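Local coordinates for ABC transporter binding protein AcbH (Actinoplanes, PDB 3OO8) that binds beta-D-galactopyranose as the extracellular solute-binding receptor of an ABC transporter, at residues T193-N198 against Q369-D374; R243-A248 against M260-N265; Q266-Y271 against D335-G340. The protein carries 2 engineered substitutions. One frame throughout, in Å; residues are numbered along the deposited sequence.

Contact 1 (T193-N198 against Q369-D374); sequences TFDILN and QFMERD. Engineered in segment 369-374: Glu372 (natural residue Asp).
Phe194 meets Met371 through one corner of its ring: CD2 lies 3.5 Å from Met371 CE, an apolar contact made obliquely to the ring. A flexible thioether suits this place because its methyl can turn to the aromatic. The Met371 chain runs extended from the backbone and then bends at its last torsion (chi3 -65°), which brings CE against both the Phe194 ring and Asp195 OD1. Asp195, next along the helix, carries the polar half of the contact. Its OD2 accepts a weak hydrogen bond from Met371 N (3.0 Å, N-H...O angle 128°) in the first turn of helix 371-374, where a carboxylate would be expected to suit the helix dipole. Asp195 OD1 lies 3.4 Å from Met371 CB, and it also sits in plane at the edge of the Phe194 ring. Were Asp195 exchanged for an alanine, Met371 N would probably lose this acceptor and a gap would be likely to open beside CB and CE of Met371. Asp297 brings a second carboxylate close to Asp195, which would be expected to raise the cost of keeping both charged.

Phe370 is the N-cap residue, its carbonyl accepting from the N atoms of Arg373 and Asp374, while its ring stacks on galactose-binding Trp142. Gln369 N gives a straight bond to Asp374 OD2 (2.8 Å, 173°) that ties the turn together. Galactose-binding Arg373 and position 372, here an engineered Glu372, belong to the same short helix. Around this buried junction, helices 204-212 and 220-232 pack on Phe194, and helix 377-392 covers both Phe194 and Met371.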
loop_
_atom_site.group_PDB
_atom_site.type_symbol
_atom_site.label_atom_id
_atom_site.label_comp_id
_atom_site.label_asym_id
_atom_site.label_seq_id
_atom_site.Cartn_x
_atom_site.Cartn_y
_atom_site.Cartn_z
ATOM N N THR A 193 -3.089 9.751 5.218
ATOM C CA THR A 193 -4.270 10.599 5.316
ATOM C C THR A 193 -4.385 11.494 4.063
ATOM O O THR A 193 -5.487 11.681 3.524
ATOM C CB THR A 193 -4.274 11.414 6.619
ATOM O OG1 THR A 193 -4.520 10.503 7.700
ATOM C CG2 THR A 193 -5.380 12.446 6.575
ATOM N N PHE A 194 -3.262 12.042 3.608
ATOM C CA PHE A 194 -3.288 12.816 2.369
ATOM C C PHE A 194 -3.843 11.953 1.232
ATOM O O PHE A 194 -4.784 12.354 0.520
ATOM C CB PHE A 194 -1.919 13.368 1.945
ATOM C CG PHE A 194 -1.998 14.124 0.648
ATOM C CD1 PHE A 194 -2.277 15.495 0.635
ATOM C CD2 PHE A 194 -1.885 13.450 -0.573
ATOM C CE1 PHE A 194 -2.409 16.173 -0.547
ATOM C CE2 PHE A 194 -2.048 14.128 -1.781
ATOM C CZ PHE A 194 -2.296 15.494 -1.759
ATOM N N ASP A 195 -3.276 10.757 1.098
ATOM C CA ASP A 195 -3.694 9.864 0.027
ATOM C C ASP A 195 -5.182 9.565 0.040
ATOM O O ASP A 195 -5.845 9.610 -0.995
ATOM C CB ASP A 195 -2.967 8.531 0.116
ATOM C CG ASP A 195 -1.481 8.637 -0.149
ATOM O OD1 ASP A 195 -0.953 9.656 -0.656
ATOM O OD2 ASP A 195 -0.839 7.576 0.170
ATOM N N ILE A 196 -5.715 9.205 1.197
ATOM C CA ILE A 196 -7.113 8.774 1.240
ATOM C C ILE A 196 -8.079 9.947 1.008
ATOM O O ILE A 196 -9.115 9.772 0.341
ATOM C CB ILE A 196 -7.441 7.954 2.525
ATOM C CG1 ILE A 196 -8.706 7.103 2.363
ATOM C CG2 ILE A 196 -7.531 8.828 3.804
ATOM C CD1 ILE A 196 -8.756 6.196 1.119
ATOM N N LEU A 197 -7.777 11.117 1.581
ATOM C CA LEU A 197 -8.582 12.323 1.315
ATOM C C LEU A 197 -8.578 12.622 -0.187
ATOM O O LEU A 197 -9.634 12.908 -0.755
ATOM C CB LEU A 197 -8.056 13.518 2.085
ATOM C CG LEU A 197 -8.270 13.384 3.586
ATOM C CD1 LEU A 197 -7.641 14.595 4.217
ATOM C CD2 LEU A 197 -9.767 13.380 3.940
ATOM N N ASN A 198 -7.401 12.569 -0.808
ATOM C CA ASN A 198 -7.310 12.808 -2.256
ATOM C C ASN A 198 -8.109 11.793 -3.077
ATOM O O ASN A 198 -8.861 12.178 -4.003
ATOM C CB ASN A 198 -5.830 12.876 -2.684
ATOM C CG ASN A 198 -5.619 13.635 -3.984
ATOM O OD1 ASN A 198 -6.362 14.568 -4.306
ATOM N ND2 ASN A 198 -4.529 13.301 -4.694
ATOM N N GLN A 369 -0.729 2.672 -4.069
ATOM C CA GLN A 369 0.353 1.872 -3.485
ATOM C C GLN A 369 1.049 2.575 -2.327
ATOM O O GLN A 369 2.137 2.137 -1.939
ATOM C CB GLN A 369 1.421 1.655 -4.555
ATOM C CG GLN A 369 0.898 0.951 -5.808
ATOM C CD GLN A 369 0.239 -0.396 -5.480
ATOM O OE1 GLN A 369 0.803 -1.216 -4.762
ATOM N NE2 GLN A 369 -0.940 -0.643 -6.046
ATOM N N PHE A 370 0.396 3.619 -1.800
ATOM C CA PHE A 370 0.937 4.530 -0.750
ATOM C C PHE A 370 1.849 5.559 -1.401
ATOM O O PHE A 370 2.532 5.262 -2.372
ATOM C CB PHE A 370 1.627 3.774 0.396
ATOM C CG PHE A 370 1.989 4.656 1.572
ATOM C CD1 PHE A 370 1.010 5.167 2.428
ATOM C CD2 PHE A 370 3.324 4.927 1.836
ATOM C CE1 PHE A 370 1.372 5.967 3.525
ATOM C CE2 PHE A 370 3.675 5.722 2.930
ATOM C CZ PHE A 370 2.695 6.235 3.761
ATOM N N MET A 371 1.835 6.779 -0.881
ATOM C CA MET A 371 2.580 7.862 -1.540
ATOM C C MET A 371 4.043 7.538 -1.805
ATOM O O MET A 371 4.579 7.881 -2.860
ATOM C CB MET A 371 2.452 9.161 -0.739
ATOM C CG MET A 371 3.043 10.340 -1.532
ATOM S SD MET A 371 3.078 11.886 -0.575
ATOM C CE MET A 371 1.321 12.196 -0.338
ATOM N N GLU A 372 4.692 6.852 -0.874
ATOM C CA GLU A 372 6.103 6.507 -1.049
ATOM C C GLU A 372 6.429 5.633 -2.266
ATOM O O GLU A 372 7.594 5.598 -2.711
ATOM C CB GLU A 372 6.621 5.840 0.210
ATOM C CG GLU A 372 6.706 6.793 1.360
ATOM C CD GLU A 372 8.095 7.278 1.614
ATOM O OE1 GLU A 372 8.869 7.506 0.639
ATOM O OE2 GLU A 372 8.398 7.405 2.824
ATOM N N ARG A 373 5.429 4.923 -2.781
ATOM C CA ARG A 373 5.615 4.072 -3.953
ATOM C C ARG A 373 4.940 4.649 -5.175
ATOM O O ARG A 373 5.322 4.310 -6.302
ATOM C CB ARG A 373 5.063 2.663 -3.670
ATOM C CG ARG A 373 5.848 1.922 -2.615
ATOM C CD ARG A 373 5.257 0.531 -2.420
ATOM N NE ARG A 373 6.110 -0.303 -1.568
ATOM C CZ ARG A 373 5.943 -1.621 -1.427
ATOM N NH1 ARG A 373 4.977 -2.221 -2.087
ATOM N NH2 ARG A 373 6.760 -2.339 -0.659
ATOM N N ASP A 374 3.960 5.537 -4.995
ATOM C CA ASP A 374 3.277 6.083 -6.179
ATOM C C ASP A 374 3.967 7.297 -6.805
ATOM O O ASP A 374 3.682 7.652 -7.956
ATOM C CB ASP A 374 1.804 6.425 -5.879
ATOM C CG ASP A 374 0.903 5.197 -5.909
ATOM O OD1 ASP A 374 1.080 4.376 -6.847
ATOM O OD2 ASP A 374 -0.003 5.135 -5.056
#

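Contact 2 (R243-A248 against M260-N265); sequences RTWQDA and MFQGSN. With SO4 (sulfate ion), chain C.
Gln262 NE2 lies 3.5 Å from Trp245 CG and donates a hydrogen bond to Gln266 OE1, just past the second segment, which helps hold the amide against the indole; Gly263 N gives that same oxygen a second bond. The setting is the class 2 solute-binding protein fold, where helix 245-253 leads into strand 257-261 and then, round a corner at Gln262, into helix 264-270. The extended Gln262 chain crosses the Trp245 side chain at about a right angle. Its OE1 lies 3.4 Å from Trp245 CB, with amide and ring planes 74° apart. A long side chain with a donor amide suits the spot, reaching both the indole and Gln266, a galactose-binding residue. On the helix side, Thr244 is the N-cap, its OG1 accepting from Asp247 N (3.2 Å).

Arg243, before the helix, holds a sulfate ion, probably from the crystallisation liquor: NE binds O3 at 2.9 Å and NH2 binds O2 at 2.8 Å. Its NH1 and NH2 also reach the carbonyls of Phe182 and Lys238.

Deeper in, Met260 is fully extended (chi3 180°), a slim unbranched rod whose tip CE lies 3.6 Å from both Ala248 CB and Trp245 O.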
loop_
_atom_site.group_PDB
_atom_site.type_symbol
_atom_site.label_atom_id
_atom_site.label_comp_id
_atom_site.label_asym_id
_atom_site.label_seq_id
_atom_site.Cartn_x
_atom_site.Cartn_y
_atom_site.Cartn_z
ATOM N N ARG A 243 4.709 12.068 18.317
ATOM C CA ARG A 243 4.249 10.722 18.685
ATOM C C ARG A 243 4.640 9.650 17.676
ATOM O O ARG A 243 4.509 9.865 16.459
ATOM C CB ARG A 243 2.714 10.727 18.864
ATOM C CG ARG A 243 2.108 9.390 19.370
ATOM C CD ARG A 243 0.627 9.464 19.773
ATOM N NE ARG A 243 0.454 10.472 20.821
ATOM C CZ ARG A 243 -0.029 11.697 20.626
ATOM N NH1 ARG A 243 -0.467 12.080 19.427
ATOM N NH2 ARG A 243 -0.093 12.555 21.654
ATOM N N THR A 244 5.090 8.499 18.170
ATOM C CA THR A 244 5.375 7.359 17.281
ATOM C C THR A 244 4.056 6.664 16.945
ATOM O O THR A 244 3.081 6.713 17.705
ATOM C CB THR A 244 6.287 6.280 17.901
ATOM O OG1 THR A 244 5.655 5.730 19.073
ATOM C CG2 THR A 244 7.678 6.849 18.241
ATOM N N TRP A 245 4.017 6.000 15.792
ATOM C CA TRP A 245 2.778 5.347 15.426
ATOM C C TRP A 245 2.417 4.244 16.427
ATOM O O TRP A 245 1.243 4.047 16.729
ATOM C CB TRP A 245 2.757 4.904 13.933
ATOM C CG TRP A 245 3.542 3.652 13.623
ATOM C CD1 TRP A 245 4.796 3.581 13.075
ATOM C CD2 TRP A 245 3.170 2.302 13.931
ATOM N NE1 TRP A 245 5.210 2.264 12.991
ATOM C CE2 TRP A 245 4.218 1.466 13.499
ATOM C CE3 TRP A 245 2.043 1.717 14.517
ATOM C CZ2 TRP A 245 4.179 0.077 13.654
ATOM C CZ3 TRP A 245 2.004 0.336 14.669
ATOM C CH2 TRP A 245 3.071 -0.465 14.237
ATOM N N GLN A 246 3.414 3.541 16.964
ATOM C CA GLN A 246 3.121 2.509 17.957
ATOM C C GLN A 246 2.419 3.099 19.196
ATOM O O GLN A 246 1.533 2.468 19.767
ATOM C CB GLN A 246 4.405 1.761 18.349
ATOM C CG GLN A 246 5.093 1.021 17.192
ATOM C CD GLN A 246 6.116 1.846 16.431
ATOM O OE1 GLN A 246 6.059 3.076 16.416
ATOM N NE2 GLN A 246 7.020 1.152 15.720
ATOM N N ASP A 247 2.800 4.305 19.619
ATOM C CA ASP A 247 2.143 4.913 20.780
ATOM C C ASP A 247 0.683 5.275 20.486
ATOM O O ASP A 247 -0.177 5.197 21.361
ATOM C CB ASP A 247 2.920 6.128 21.303
ATOM C CG ASP A 247 4.139 5.721 22.153
ATOM O OD1 ASP A 247 4.260 4.535 22.502
ATOM O OD2 ASP A 247 4.979 6.584 22.469
ATOM N N ALA A 248 0.402 5.672 19.242
ATOM C CA ALA A 248 -0.978 5.920 18.844
ATOM C C ALA A 248 -1.741 4.590 18.818
ATOM O O ALA A 248 -2.876 4.505 19.292
ATOM C CB ALA A 248 -1.036 6.609 17.470
ATOM N N MET A 260 -8.237 4.442 14.692
ATOM C CA MET A 260 -6.927 4.835 14.187
ATOM C C MET A 260 -6.822 4.396 12.724
ATOM O O MET A 260 -7.143 3.246 12.394
ATOM C CB MET A 260 -5.793 4.197 14.963
ATOM C CG MET A 260 -4.436 4.574 14.372
ATOM S SD MET A 260 -3.142 4.032 15.519
ATOM C CE MET A 260 -1.669 4.556 14.635
ATOM N N PHE A 261 -6.422 5.316 11.853
ATOM C CA PHE A 261 -6.284 5.016 10.408
ATOM C C PHE A 261 -4.828 4.728 10.102
ATOM O O PHE A 261 -3.977 5.585 10.293
ATOM C CB PHE A 261 -6.771 6.228 9.549
ATOM C CG PHE A 261 -6.603 6.026 8.052
ATOM C CD1 PHE A 261 -7.487 5.198 7.379
ATOM C CD2 PHE A 261 -5.587 6.667 7.352
ATOM C CE1 PHE A 261 -7.379 5.015 6.013
ATOM C CE2 PHE A 261 -5.452 6.458 5.982
ATOM C CZ PHE A 261 -6.380 5.638 5.335
ATOM N N GLN A 262 -4.518 3.507 9.667
ATOM C CA GLN A 262 -3.156 3.197 9.215
ATOM C C GLN A 262 -3.158 1.822 8.525
ATOM O O GLN A 262 -4.230 1.266 8.260
ATOM C CB GLN A 262 -2.128 3.265 10.368
ATOM C CG GLN A 262 -0.997 4.213 10.060
ATOM C CD GLN A 262 0.019 4.347 11.165
ATOM O OE1 GLN A 262 0.007 5.338 11.898
ATOM N NE2 GLN A 262 0.908 3.382 11.277
ATOM N N GLY A 263 -1.978 1.290 8.206
ATOM C CA GLY A 263 -1.887 -0.021 7.548
ATOM C C GLY A 263 -2.141 -1.171 8.507
ATOM O O GLY A 263 -1.801 -1.067 9.690
ATOM N N SER A 264 -2.752 -2.263 8.037
ATOM C CA SER A 264 -3.009 -3.377 8.979
ATOM C C SER A 264 -1.733 -4.037 9.517
ATOM O O SER A 264 -1.719 -4.507 10.665
ATOM C CB SER A 264 -3.874 -4.452 8.335
ATOM O OG SER A 264 -3.098 -5.053 7.332
ATOM N N ASN A 265 -0.662 -4.043 8.733
ATOM C CA ASN A 265 0.608 -4.619 9.177
ATOM C C ASN A 265 1.329 -3.731 10.194
ATOM O O ASN A 265 2.466 -3.989 10.592
ATOM C CB ASN A 265 1.485 -4.996 7.988
ATOM C CG ASN A 265 2.130 -3.808 7.340
ATOM O OD1 ASN A 265 1.814 -2.657 7.652
ATOM N ND2 ASN A 265 3.032 -4.073 6.405
HETATM S S SO4 C . 1.461 10.308 24.354
HETATM O O1 SO4 C . 2.681 10.113 25.127
HETATM O O2 SO4 C . 1.462 11.649 23.780
HETATM O O3 SO4 C . 1.445 9.302 23.297
HETATM O O4 SO4 C . 0.274 10.185 25.194
#

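Contact 3 (Q266-Y271 against D335-G340); sequences QVAANY and DHWDVG
Ala268 lays its methyl over one face of the Trp337 indole, and this CH-pi contact is the tight part of the interface. Its CB stands 3.8 Å from the centroid of the six-membered ring, 29° off the ring normal, and comes within 3.4 Å of Trp337 CZ3. Ala269 N lies over the same face, so the ring spreads along the peptide between the two alanines; side chains this small let a broad indole approach the helix backbone. Trp337 CG sits beside its own backbone N (chi1 -46°), a turn that carries the ring across to the helix.

The solvent side is at Ala269, an exposed residue at the rim, though its CB still comes within 3.4 Å of Trp337 NE1. Exposed His336 sets its own CB against the other face of the indole. Behind the ring, Asp335 OD1 braces the loop: it accepts from Trp337 N (3.0 Å), almost head-on, in an Asx turn that Asp338 N (2.9 Å), arriving above the carboxylate plane, extends to an Asx motif.

Trp337 also touches Ile353 of helix 352-363. The contact thus joins helix 264-270, which carries Gln266 of the galactose site beside strand 134-147, to the loop entering strand 339-340, itself paired antiparallel with that long strand.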
loop_
_atom_site.group_PDB
_atom_site.type_symbol
_atom_site.label_atom_id
_atom_site.label_comp_id
_atom_site.label_asym_id
_atom_site.label_seq_id
_atom_site.Cartn_x
_atom_site.Cartn_y
_atom_site.Cartn_z
ATOM N N GLN A 266 0.659 -2.638 10.554
ATOM C CA GLN A 266 1.143 -1.742 11.606
ATOM C C GLN A 266 0.212 -1.875 12.796
ATOM O O GLN A 266 0.574 -2.493 13.826
ATOM C CB GLN A 266 1.210 -0.302 11.088
ATOM C CG GLN A 266 2.165 -0.171 9.892
ATOM C CD GLN A 266 1.608 0.682 8.781
ATOM O OE1 GLN A 266 0.877 1.651 8.991
ATOM N NE2 GLN A 266 1.985 0.318 7.574
ATOM N N VAL A 267 -1.017 -1.370 12.663
ATOM C CA VAL A 267 -1.932 -1.336 13.804
ATOM C C VAL A 267 -2.240 -2.740 14.332
ATOM O O VAL A 267 -2.120 -2.987 15.538
ATOM C CB VAL A 267 -3.271 -0.567 13.495
ATOM C CG1 VAL A 267 -4.211 -0.599 14.732
ATOM C CG2 VAL A 267 -2.970 0.883 13.075
ATOM N N ALA A 268 -2.682 -3.652 13.469
ATOM C CA ALA A 268 -3.081 -4.984 13.936
ATOM C C ALA A 268 -1.864 -5.750 14.464
ATOM O O ALA A 268 -1.963 -6.474 15.470
ATOM C CB ALA A 268 -3.771 -5.771 12.828
ATOM N N ALA A 269 -0.722 -5.583 13.797
ATOM C CA ALA A 269 0.510 -6.249 14.213
ATOM C C ALA A 269 0.906 -5.800 15.610
ATOM O O ALA A 269 1.519 -6.571 16.358
ATOM C CB ALA A 269 1.640 -5.980 13.226
ATOM N N ASN A 270 0.563 -4.567 15.959
ATOM C CA ASN A 270 0.983 -3.992 17.252
ATOM C C ASN A 270 0.163 -4.504 18.420
ATOM O O ASN A 270 0.613 -4.427 19.575
ATOM C CB ASN A 270 0.906 -2.467 17.230
ATOM C CG ASN A 270 1.824 -1.815 18.262
ATOM O OD1 ASN A 270 1.360 -1.207 19.235
ATOM N ND2 ASN A 270 3.124 -1.968 18.068
ATOM N N TYR A 271 -1.047 -4.981 18.129
ATOM C CA TYR A 271 -1.950 -5.458 19.186
ATOM C C TYR A 271 -1.377 -6.714 19.847
ATOM O O TYR A 271 -0.715 -7.538 19.207
ATOM C CB TYR A 271 -3.345 -5.781 18.635
ATOM C CG TYR A 271 -4.373 -4.687 18.812
ATOM C CD1 TYR A 271 -4.086 -3.362 18.484
ATOM C CD2 TYR A 271 -5.629 -4.979 19.317
ATOM C CE1 TYR A 271 -5.021 -2.354 18.676
ATOM C CE2 TYR A 271 -6.578 -3.987 19.493
ATOM C CZ TYR A 271 -6.282 -2.686 19.157
ATOM O OH TYR A 271 -7.213 -1.700 19.330
ATOM N N ASP A 335 2.685 -15.463 7.213
ATOM C CA ASP A 335 2.512 -14.012 7.139
ATOM C C ASP A 335 1.124 -13.709 7.710
ATOM O O ASP A 335 0.128 -14.181 7.179
ATOM C CB ASP A 335 2.573 -13.580 5.668
ATOM C CG ASP A 335 2.538 -12.042 5.476
ATOM O OD1 ASP A 335 1.783 -11.339 6.184
ATOM O OD2 ASP A 335 3.238 -11.546 4.560
ATOM N N HIS A 336 1.056 -12.929 8.781
ATOM C CA HIS A 336 -0.217 -12.702 9.429
ATOM C C HIS A 336 -1.047 -11.520 8.954
ATOM O O HIS A 336 -2.174 -11.362 9.416
ATOM C CB HIS A 336 -0.010 -12.592 10.944
ATOM C CG HIS A 336 0.629 -13.806 11.546
ATOM N ND1 HIS A 336 0.064 -15.060 11.458
ATOM C CD2 HIS A 336 1.783 -13.958 12.240
ATOM C CE1 HIS A 336 0.845 -15.934 12.070
ATOM N NE2 HIS A 336 1.891 -15.291 12.555
ATOM N N TRP A 337 -0.521 -10.695 8.042
ATOM C CA TRP A 337 -1.240 -9.470 7.649
ATOM C C TRP A 337 -1.459 -9.324 6.148
ATOM O O TRP A 337 -2.506 -8.860 5.730
ATOM C CB TRP A 337 -0.595 -8.205 8.230
ATOM C CG TRP A 337 -0.296 -8.428 9.679
ATOM C CD1 TRP A 337 0.941 -8.548 10.226
ATOM C CD2 TRP A 337 -1.238 -8.697 10.734
ATOM N NE1 TRP A 337 0.837 -8.837 11.575
ATOM C CE2 TRP A 337 -0.489 -8.935 11.907
ATOM C CE3 TRP A 337 -2.630 -8.741 10.806
ATOM C CZ2 TRP A 337 -1.092 -9.207 13.131
ATOM C CZ3 TRP A 337 -3.231 -9.023 12.038
ATOM C CH2 TRP A 337 -2.463 -9.247 13.169
ATOM N N ASP A 338 -0.460 -9.665 5.356
ATOM C CA ASP A 338 -0.622 -9.582 3.904
ATOM C C ASP A 338 -1.634 -10.606 3.383
ATOM O O ASP A 338 -1.806 -11.694 3.948
ATOM C CB ASP A 338 0.717 -9.845 3.228
ATOM C CG ASP A 338 1.758 -8.791 3.563
ATOM O OD1 ASP A 338 1.469 -7.602 3.365
ATOM O OD2 ASP A 338 2.870 -9.144 4.000
ATOM N N VAL A 339 -2.294 -10.258 2.287
ATOM C CA VAL A 339 -3.267 -11.158 1.663
ATOM C C VAL A 339 -3.075 -11.234 0.152
ATOM O O VAL A 339 -2.732 -10.245 -0.531
ATOM C CB VAL A 339 -4.749 -10.766 1.994
ATOM C CG1 VAL A 339 -4.994 -10.868 3.526
ATOM C CG2 VAL A 339 -5.025 -9.312 1.551
ATOM N N GLY A 340 -3.282 -12.440 -0.352
ATOM C CA GLY A 340 -3.204 -12.693 -1.795
ATOM C C GLY A 340 -4.227 -11.907 -2.618
ATOM O O GLY A 340 -5.332 -11.619 -2.146
#

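Overall arrangement
Contact 1 lies nearest the centre of the chain and contact 2 is also buried, whereas contact 3 is partly open to solvent. Contacts 2 and 3 share helix 264-270 and touch directly, Trp245 CH2 lying 3.2 Å from Gln266 O; contact 1 meets contact 2 where Ile196 CG2 packs on Phe261 CZ (3.7 Å). Their chemistry differs accordingly. A buried carboxylate at a helix start marks contact 1, an amide and a methionine filling the space under a helix mark contact 2, and an indole laid on alanines marks contact 3. Galactose-binding positions sit in the segments of contacts 1 and 3, and Gln262 NE2 of contact 2 is hydrogen-bonded to Gln266 OE1.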